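Local coordinates for protein transcriptional activator, putative, Baf family (Campylobacter jejuni, PDB 2NRH) that probably catalyses the ATP-dependent phosphorylation of pantothenate, the first step of coenzyme A biosynthesis, as a homodimeric type III pantothenate kinase, at residues Phe64-Ile69 and Ala80-Glu85; Ile84-Val89 and Ile100-Ile105; Ser94-Asp99 and Pro113-Tyr118. The protein carries 2 engineered substitutions. One frame throughout, in Å; residues are numbered along the deposited sequence.

Contact 1. Residues Phe64-Ile69 and Ala80-Glu85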
loop_
_atom_site.group_PDB
_atom_site.type_symbol
_atom_site.label_atom_id
_atom_site.label_comp_id
_atom_site.label_asym_id
_atom_site.label_seq_id
_atom_site.Cartn_x
_atom_site.Cartn_y
_atom_site.Cartn_z
ATOM N N PHE B 64 -0.310 29.765 -9.716
ATOM C CA PHE B 64 -0.499 28.505 -10.433
ATOM C C PHE B 64 -1.895 28.415 -11.011
ATOM O O PHE B 64 -2.846 28.243 -10.264
ATOM C CB PHE B 64 -0.225 27.301 -9.501
ATOM C CG PHE B 64 1.236 26.881 -9.457
ATOM C CD1 PHE B 64 1.755 26.010 -10.411
ATOM C CD2 PHE B 64 2.072 27.375 -8.487
ATOM C CE1 PHE B 64 3.070 25.659 -10.385
ATOM C CE2 PHE B 64 3.409 27.045 -8.460
ATOM C CZ PHE B 64 3.910 26.178 -9.397
ATOM N N LEU B 65 -2.037 28.509 -12.332
ATOM C CA LEU B 65 -3.336 28.202 -12.956
ATOM C C LEU B 65 -3.336 26.811 -13.645
ATOM O O LEU B 65 -2.605 26.524 -14.614
ATOM C CB LEU B 65 -3.840 29.363 -13.856
ATOM C CG LEU B 65 -3.677 30.819 -13.305
ATOM C CD1 LEU B 65 -4.366 31.802 -14.157
ATOM C CD2 LEU B 65 -4.093 31.038 -11.800
ATOM N N PHE B 66 -4.180 25.934 -13.137
ATOM C CA PHE B 66 -4.058 24.545 -13.432
ATOM C C PHE B 66 -5.448 23.981 -13.508
ATOM O O PHE B 66 -6.198 24.107 -12.584
ATOM C CB PHE B 66 -3.218 23.904 -12.303
ATOM C CG PHE B 66 -3.012 22.440 -12.448
ATOM C CD1 PHE B 66 -2.154 21.942 -13.406
ATOM C CD2 PHE B 66 -3.654 21.560 -11.586
ATOM C CE1 PHE B 66 -1.957 20.595 -13.536
ATOM C CE2 PHE B 66 -3.437 20.237 -11.687
ATOM C CZ PHE B 66 -2.606 19.735 -12.687
ATOM N N ASP B 67 -5.800 23.366 -14.623
ATOM C CA ASP B 67 -7.188 22.944 -14.862
ATOM C C ASP B 67 -7.487 21.563 -14.248
ATOM O O ASP B 67 -7.150 20.558 -14.807
ATOM C CB ASP B 67 -7.501 22.990 -16.375
ATOM C CG ASP B 67 -9.017 22.901 -16.705
ATOM O OD1 ASP B 67 -9.871 22.531 -15.850
ATOM O OD2 ASP B 67 -9.359 23.237 -17.880
ATOM N N THR B 68 -8.115 21.573 -13.077
ATOM C CA THR B 68 -8.472 20.369 -12.248
ATOM C C THR B 68 -9.854 20.570 -11.553
ATOM O O THR B 68 -10.256 21.700 -11.317
ATOM C CB THR B 68 -7.338 20.053 -11.128
ATOM O OG1 THR B 68 -7.623 18.805 -10.488
ATOM C CG2 THR B 68 -7.314 21.081 -10.047
ATOM N N ILE B 69 -10.561 19.498 -11.214
ATOM C CA ILE B 69 -11.759 19.581 -10.339
ATOM C C ILE B 69 -11.568 18.768 -9.057
ATOM O O ILE B 69 -12.543 18.462 -8.324
ATOM C CB ILE B 69 -13.058 19.048 -11.010
ATOM C CG1 ILE B 69 -12.861 17.633 -11.544
ATOM C CG2 ILE B 69 -13.590 20.045 -12.047
ATOM C CD1 ILE B 69 -14.142 16.992 -12.003
ATOM N N ALA B 80 4.357 19.835 -9.770
ATOM C CA ALA B 80 5.041 18.738 -10.508
ATOM C C ALA B 80 4.362 18.403 -11.819
ATOM O O ALA B 80 5.027 17.886 -12.732
ATOM C CB ALA B 80 5.160 17.477 -9.682
ATOM N N CYS B 81 3.051 18.626 -11.889
ATOM C CA CYS B 81 2.308 18.444 -13.145
ATOM C C CYS B 81 2.464 19.617 -14.108
ATOM O O CYS B 81 2.115 19.525 -15.279
ATOM C CB CYS B 81 0.816 18.219 -12.885
ATOM S SG CYS B 81 0.512 16.621 -12.147
ATOM N N TYR B 82 2.931 20.728 -13.587
ATOM C CA TYR B 82 2.754 21.984 -14.255
ATOM C C TYR B 82 3.520 22.100 -15.594
ATOM O O TYR B 82 3.027 22.778 -16.501
ATOM C CB TYR B 82 3.199 23.118 -13.342
ATOM C CG TYR B 82 2.570 24.446 -13.685
ATOM C CD1 TYR B 82 1.185 24.563 -13.809
ATOM C CD2 TYR B 82 3.344 25.582 -13.882
ATOM C CE1 TYR B 82 0.592 25.749 -14.106
ATOM C CE2 TYR B 82 2.733 26.803 -14.175
ATOM C CZ TYR B 82 1.360 26.858 -14.272
ATOM O OH TYR B 82 0.723 28.040 -14.522
ATOM N N THR B 83 4.730 21.524 -15.708
ATOM C CA THR B 83 5.495 21.677 -16.975
ATOM C C THR B 83 5.130 20.557 -17.980
ATOM O O THR B 83 5.745 20.416 -19.033
ATOM C CB THR B 83 6.987 21.682 -16.756
ATOM O OG1 THR B 83 7.354 20.479 -16.080
ATOM C CG2 THR B 83 7.388 22.842 -15.942
ATOM N N ILE B 84 4.113 19.778 -17.632
ATOM C CA ILE B 84 3.693 18.610 -18.422
ATOM C C ILE B 84 2.355 18.857 -19.120
ATOM O O ILE B 84 1.399 19.308 -18.509
ATOM C CB ILE B 84 3.767 17.293 -17.528
ATOM C CG1 ILE B 84 5.259 16.939 -17.347
ATOM C CG2 ILE B 84 3.037 16.094 -18.147
ATOM C CD1 ILE B 84 5.660 16.677 -15.984
ATOM N N GLU B 85 2.336 18.590 -20.424
ATOM C CA GLU B 85 1.174 18.787 -21.298
ATOM C C GLU B 85 0.352 17.536 -21.363
ATOM O O GLU B 85 -0.855 17.596 -21.408
ATOM C CB GLU B 85 1.631 19.175 -22.722
ATOM C CG GLU B 85 2.031 20.720 -22.915
ATOM C CD GLU B 85 3.050 20.996 -24.096
ATOM O OE1 GLU B 85 3.232 20.160 -25.052
ATOM O OE2 GLU B 85 3.699 22.066 -24.038
#

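Contact 2. Residues Ile84-Val89 and Ile100-Ile105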
loop_
_atom_site.group_PDB
_atom_site.type_symbol
_atom_site.label_atom_id
_atom_site.label_comp_id
_atom_site.label_asym_id
_atom_site.label_seq_id
_atom_site.Cartn_x
_atom_site.Cartn_y
_atom_site.Cartn_z
ATOM N N ILE B 84 4.113 19.778 -17.632
ATOM C CA ILE B 84 3.693 18.610 -18.422
ATOM C C ILE B 84 2.355 18.857 -19.120
ATOM O O ILE B 84 1.399 19.308 -18.509
ATOM C CB ILE B 84 3.767 17.293 -17.528
ATOM C CG1 ILE B 84 5.259 16.939 -17.347
ATOM C CG2 ILE B 84 3.037 16.094 -18.147
ATOM C CD1 ILE B 84 5.660 16.677 -15.984
ATOM N N GLU B 85 2.336 18.590 -20.424
ATOM C CA GLU B 85 1.174 18.787 -21.298
ATOM C C GLU B 85 0.352 17.536 -21.363
ATOM O O GLU B 85 -0.855 17.596 -21.408
ATOM C CB GLU B 85 1.631 19.175 -22.722
ATOM C CG GLU B 85 2.031 20.720 -22.915
ATOM C CD GLU B 85 3.050 20.996 -24.096
ATOM O OE1 GLU B 85 3.232 20.160 -25.052
ATOM O OE2 GLU B 85 3.699 22.066 -24.038
ATOM N N ASP B 86 1.024 16.399 -21.425
ATOM C CA ASP B 86 0.395 15.087 -21.525
ATOM C C ASP B 86 1.336 14.167 -20.820
ATOM O O ASP B 86 2.556 14.288 -21.028
ATOM C CB ASP B 86 0.310 14.600 -22.972
ATOM C CG ASP B 86 -0.532 15.499 -23.819
ATOM O OD1 ASP B 86 -1.774 15.345 -23.745
ATOM O OD2 ASP B 86 0.061 16.376 -24.515
ATOM N N GLY B 87 0.779 13.271 -20.003
ATOM C CA GLY B 87 1.576 12.311 -19.278
ATOM C C GLY B 87 1.070 11.909 -17.893
ATOM O O GLY B 87 0.066 12.435 -17.376
ATOM N N VAL B 88 1.767 10.946 -17.304
ATOM C CA VAL B 88 1.429 10.506 -15.979
ATOM C C VAL B 88 2.579 10.953 -15.125
ATOM O O VAL B 88 3.719 10.673 -15.451
ATOM C CB VAL B 88 1.173 9.002 -15.890
ATOM C CG1 VAL B 88 1.055 8.567 -14.403
ATOM C CG2 VAL B 88 -0.091 8.681 -16.635
ATOM N N VAL B 89 2.241 11.719 -14.072
ATOM C CA VAL B 89 3.189 12.216 -13.070
ATOM C C VAL B 89 3.123 11.451 -11.738
ATOM O O VAL B 89 2.092 11.345 -11.135
ATOM C CB VAL B 89 3.064 13.710 -12.858
ATOM C CG1 VAL B 89 4.210 14.203 -11.958
ATOM C CG2 VAL B 89 3.120 14.437 -14.190
ATOM N N ILE B 100 -2.744 12.301 -13.609
ATOM C CA ILE B 100 -2.881 12.103 -15.047
ATOM C C ILE B 100 -3.192 13.383 -15.796
ATOM O O ILE B 100 -4.211 14.018 -15.543
ATOM C CB ILE B 100 -3.899 10.970 -15.375
ATOM C CG1 ILE B 100 -3.438 9.622 -14.733
ATOM C CG2 ILE B 100 -4.017 10.794 -16.909
ATOM C CD1 ILE B 100 -3.627 9.502 -13.237
ATOM N N ILE B 101 -2.280 13.762 -16.701
ATOM C CA ILE B 101 -2.425 14.955 -17.526
ATOM C C ILE B 101 -2.678 14.599 -19.012
ATOM O O ILE B 101 -2.054 13.692 -19.621
ATOM C CB ILE B 101 -1.199 15.900 -17.389
ATOM C CG1 ILE B 101 -0.753 16.040 -15.898
ATOM C CG2 ILE B 101 -1.458 17.284 -18.046
ATOM C CD1 ILE B 101 -1.743 16.758 -14.947
ATOM N N SER B 102 -3.643 15.309 -19.582
ATOM C CA SER B 102 -3.979 15.131 -20.973
ATOM C C SER B 102 -4.330 16.481 -21.471
ATOM O O SER B 102 -5.310 17.062 -21.049
ATOM C CB SER B 102 -5.147 14.198 -21.172
ATOM O OG SER B 102 -5.451 14.134 -22.559
ATOM N N ASN B 103 -3.462 17.018 -22.319
ATOM C CA ASN B 103 -3.788 18.240 -22.958
ATOM C C ASN B 103 -3.828 19.414 -21.990
ATOM O O ASN B 103 -4.679 20.322 -22.108
ATOM C CB ASN B 103 -5.109 18.089 -23.712
ATOM C CG ASN B 103 -5.030 18.659 -25.085
ATOM O OD1 ASN B 103 -5.497 19.770 -25.328
ATOM N ND2 ASN B 103 -4.353 17.953 -25.972
ATOM N N SER B 104 -2.861 19.402 -21.069
ATOM C CA SER B 104 -2.793 20.370 -20.031
ATOM C C SER B 104 -4.050 20.339 -19.152
ATOM O O SER B 104 -4.373 21.363 -18.525
ATOM C CB SER B 104 -2.615 21.813 -20.627
ATOM O OG SER B 104 -1.351 22.035 -21.251
ATOM N N ILE B 105 -4.780 19.225 -19.123
ATOM C CA ILE B 105 -5.907 19.057 -18.168
ATOM C C ILE B 105 -5.653 17.920 -17.194
ATOM O O ILE B 105 -5.160 16.864 -17.573
ATOM C CB ILE B 105 -7.263 18.870 -18.892
ATOM C CG1 ILE B 105 -7.582 20.143 -19.706
ATOM C CG2 ILE B 105 -8.437 18.693 -17.883
ATOM C CD1 ILE B 105 -8.580 19.948 -20.791
#

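Contact 3. Residues Ser94-Asp99 and Pro113-Tyr118. With SO4 (sulfate ion), chain D.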
loop_
_atom_site.group_PDB
_atom_site.type_symbol
_atom_site.label_atom_id
_atom_site.label_comp_id
_atom_site.label_asym_id
_atom_site.label_seq_id
_atom_site.Cartn_x
_atom_site.Cartn_y
_atom_site.Cartn_z
ATOM N N SER B 94 7.381 10.114 0.659
ATOM C CA SER B 94 6.664 9.661 1.847
ATOM C C SER B 94 5.348 9.071 1.492
ATOM O O SER B 94 4.835 8.221 2.192
ATOM C CB SER B 94 6.317 10.845 2.733
ATOM O OG SER B 94 7.449 11.630 2.876
ATOM N N ALA B 95 4.772 9.637 0.452
ATOM C CA ALA B 95 3.559 9.152 -0.161
ATOM C C ALA B 95 3.930 9.016 -1.631
ATOM O O ALA B 95 4.919 9.588 -2.083
ATOM C CB ALA B 95 2.423 10.182 0.029
ATOM N N ILE B 96 3.173 8.226 -2.349
ATOM C CA ILE B 96 3.280 8.077 -3.799
ATOM C C ILE B 96 1.968 8.657 -4.386
ATOM O O ILE B 96 0.886 8.179 -4.106
ATOM C CB ILE B 96 3.493 6.583 -4.158
ATOM C CG1 ILE B 96 4.901 6.161 -3.704
ATOM C CG2 ILE B 96 3.313 6.285 -5.658
ATOM C CD1 ILE B 96 5.207 4.650 -3.915
ATOM N N THR B 97 2.077 9.762 -5.108
ATOM C CA THR B 97 0.904 10.327 -5.807
ATOM C C THR B 97 1.072 10.139 -7.305
ATOM O O THR B 97 2.160 10.301 -7.830
ATOM C CB THR B 97 0.712 11.791 -5.465
ATOM O OG1 THR B 97 1.881 12.516 -5.887
ATOM C CG2 THR B 97 0.527 11.910 -3.956
ATOM N N ILE B 98 0.005 9.691 -7.957
ATOM C CA ILE B 98 -0.011 9.448 -9.409
ATOM C C ILE B 98 -1.058 10.365 -10.026
ATOM O O ILE B 98 -2.229 10.277 -9.731
ATOM C CB ILE B 98 -0.309 7.953 -9.732
ATOM C CG1 ILE B 98 0.718 7.016 -9.122
ATOM C CG2 ILE B 98 -0.233 7.691 -11.235
ATOM C CD1 ILE B 98 0.324 6.360 -7.845
ATOM N N ASP B 99 -0.639 11.287 -10.857
ATOM C CA ASP B 99 -1.580 12.239 -11.492
ATOM C C ASP B 99 -1.575 12.133 -13.023
ATOM O O ASP B 99 -0.534 11.939 -13.671
ATOM C CB ASP B 99 -1.265 13.663 -11.050
ATOM C CG ASP B 99 -1.666 13.933 -9.583
ATOM O OD1 ASP B 99 -2.900 13.990 -9.323
ATOM O OD2 ASP B 99 -0.740 14.088 -8.718
ATOM N N PRO B 113 0.588 4.454 -0.158
ATOM C CA PRO B 113 1.683 4.776 0.796
ATOM C C PRO B 113 3.057 4.846 0.113
ATOM O O PRO B 113 3.289 4.166 -0.920
ATOM C CB PRO B 113 1.655 3.593 1.815
ATOM C CG PRO B 113 0.321 2.922 1.626
ATOM C CD PRO B 113 0.052 3.108 0.095
ATOM N N GLY B 114 3.928 5.698 0.646
ATOM C CA GLY B 114 5.354 5.620 0.369
ATOM C C GLY B 114 5.946 4.298 0.814
ATOM O O GLY B 114 5.398 3.617 1.683
ATOM N N ILE B 115 7.051 3.929 0.203
ATOM C CA ILE B 115 7.707 2.626 0.397
ATOM C C ILE B 115 8.146 2.362 1.838
ATOM O O ILE B 115 7.904 1.243 2.367
ATOM C CB ILE B 115 8.906 2.454 -0.604
ATOM C CG1 ILE B 115 8.380 2.438 -2.041
ATOM C CG2 ILE B 115 9.711 1.173 -0.335
ATOM C CD1 ILE B 115 9.493 2.311 -3.050
ATOM N N ALA B 116 8.775 3.354 2.482
ATOM C CA ALA B 116 9.120 3.264 3.910
ATOM C C ALA B 116 7.887 2.954 4.723
ATOM O O ALA B 116 7.932 2.129 5.624
ATOM C CB ALA B 116 9.801 4.588 4.445
ATOM N N ASN B 117 6.763 3.579 4.383
ATOM C CA ASN B 117 5.520 3.355 5.143
ATOM C C ASN B 117 4.947 1.962 5.003
ATOM O O ASN B 117 4.474 1.447 5.972
ATOM C CB ASN B 117 4.475 4.418 4.852
ATOM C CG ASN B 117 4.680 5.647 5.720
ATOM O OD1 ASN B 117 5.447 5.627 6.717
ATOM N ND2 ASN B 117 4.007 6.723 5.357
ATOM N N TYR B 118 5.025 1.373 3.801
ATOM C CA TYR B 118 4.703 -0.056 3.589
ATOM C C TYR B 118 5.524 -0.937 4.544
ATOM O O TYR B 118 4.966 -1.816 5.171
ATOM C CB TYR B 118 5.016 -0.494 2.152
ATOM C CG TYR B 118 3.948 -0.216 1.125
ATOM C CD1 TYR B 118 2.764 -0.986 1.073
ATOM C CD2 TYR B 118 4.143 0.764 0.131
ATOM C CE1 TYR B 118 1.778 -0.732 0.077
ATOM C CE2 TYR B 118 3.148 1.005 -0.884
ATOM C CZ TYR B 118 1.981 0.242 -0.895
ATOM O OH TYR B 118 1.000 0.455 -1.906
HETATM S S SO4 D . 7.548 15.400 2.934
HETATM O O1 SO4 D . 7.764 14.468 1.827
HETATM O O2 SO4 D . 7.714 14.622 4.166
HETATM O O3 SO4 D . 8.554 16.451 2.876
HETATM O O4 SO4 D . 6.185 15.970 2.873
#

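Contact 1. Residues Phe64-Ile69 and Ala80-Glu85
The carbonyl oxygen of Leu65 meets the rim of the Tyr82 ring: Leu65 O lies near the ring plane, 3.3 Å from Tyr82 CE1, where an aromatic C-H carries a slight positive charge. Phe64 comes from another direction, over a face. Its CD1 hovers 3.6 Å above the Tyr82 ring plane, close to the ring centre, while Phe64 CE1 leans to within 3.5 Å of Tyr82 CD2. The pair is an edge-to-face stack, with the Phe64 edge directed at the tyrosine face, ring centroids 4.7 Å apart and planes at 64°. Tyr82 reaches this place because its CG is anti to the backbone N (chi1 -157°), which carries the ring across to the loop. Phe66 CE1 lies 3.7 Å from Cys81 CB. Phe66 CD1 comes to 4.3 Å from Tyr82 CD1, at the rim of that ring. Large flat side chains suit this place, since one phenylalanine can cover the Tyr82 face while the other borders its rim, and the tyrosine hydroxyl still reaches Glu205 through a weak hydrogen bond. After Cys81 the chain makes a type I turn, closed by Ile84 N donating to Cys81 O. Lys201 adds a cation-pi contact to the Tyr82 ring and also bonds to Tyr82 O. The ring contacts pack loop 64-69 against Cys81 and Tyr82. Phe64 also touches Ile75, predicted to bind the substrate, so the cluster backs the start of helix 75-81 beside the probable pantothenate site, while Ile202 of helix 194-204 covers both Phe64 and Tyr82.

Contact 2. Residues Ile84-Val89 and Ile100-Ile105
Ile101 lies against the backbone of residues 84-87. Its CB is 3.7 Å from Gly87 O, and CG1 stays 4.0 Å from the same Gly87 O. The CG2 branch, anti to the backbone N, turns to the carbonyls before the strand, 3.4 Å from Glu85 O and close to Ile84 O. At the tip, Ile101 CD1 leaves the pair of strands and reaches Cys81 CB at 3.6 Å. A beta-branched isoleucine fits here, with one branch for the backbone and one for the core. Gly87 and Ile101 form an antiparallel hydrogen-bonded pair: Ile101 N donates to Gly87 O at 2.8 Å, and Gly87 N answers to Ile101 O. Gly87 has no CB to run into the carbonyl O of Asp86, and so can adopt phi 147°. In the next pair, Val88 CG2 and Ile100 CG1 lie side by side, 4.0 Å apart. Residues 102-105 form a type I' turn, a two-residue beta hairpin joining strands 95-102 and 105-113, closed by mutual backbone bonds of Ser102 and Ile105; its positive phi angles suit Asn103 and are also taken by Ser104. Two bonds tie this turn to the other segment. Ser104 N gives a nearly straight bond (171°) to a lone pair of Glu85 O, 2.7 Å away, and Asn103 N meets Asp86 OD1 at 2.8 Å from above the carboxylate plane. The contact sits at one end of a sheet in which strand 87-92 lies between strands 95-102 and 171-174, with helix 75-81 packed against Val89 and Ile101.

Contact 3. Residues Ser94-Asp99 and Pro113-Tyr118
Gly114 presses its backbone directly onto the carbonyl of Ser94, with Gly114 CA only 3.2 Å from Ser94 O in a CA-H...O contact. With no CB, Gly114 lets its backbone come this close to that oxygen. Gly114 N adds a weak hydrogen bond to Ser94 O, 3.1 Å long and bent to 127°. Asn117 reaches back from the first turn of the helix and brings its ND2 to 3.6 Å from Ser94 O. Next to this, Ala95 and Pro113 form an antiparallel non-hydrogen-bonded pair whose side chains diverge. Ile96 points toward the other segment. With CG1 anti to the carbonyl carbon (chi1 -70°), it lays CD1 3.6 Å from Pro113 O and 4.3 Å from Ile115 CG1, an apolar arm suited to the buried side of the sheet. Gly114 occupies the N-cap position of helix 115-125, and Gly114 O accepts from Tyr118 N in its first turn. The turn between strands 87-92 and 95-102 thus abuts the start of this helix, which packs on the second subunit. Ser94 OG donates to sulfate O1 at 3.0 Å; the ion probably came from the crystallisation liquor. Ser94 is predicted to bind ATP, and a hydroxyl bonded to an anion, close to Asn12, also predicted to bind ATP, is consistent with a phosphate-binding site of the actin-like ATPase fold.

Along the chain, contact 1 leads straight into contact 2, the two sharing Ile84 and Glu85, and the segments of contacts 2 and 3 alternate. Contacts 1 and 2 lie with centres about 8 Å apart and meet where Phe66 CZ packs on Ile101 CD1. Contact 3 is about 20 Å from contact 2 and about 21 Å from contact 1 (centre to centre), yet strand 95-102 runs from it to contact 2, and Cys81 of contact 1 also packs on Asp99. That strand thus joins the packing of loop 64-69 on helix 75-81 to the predicted ATP site and the dimer-facing helix at its other end, within one sheet and its flanking helices.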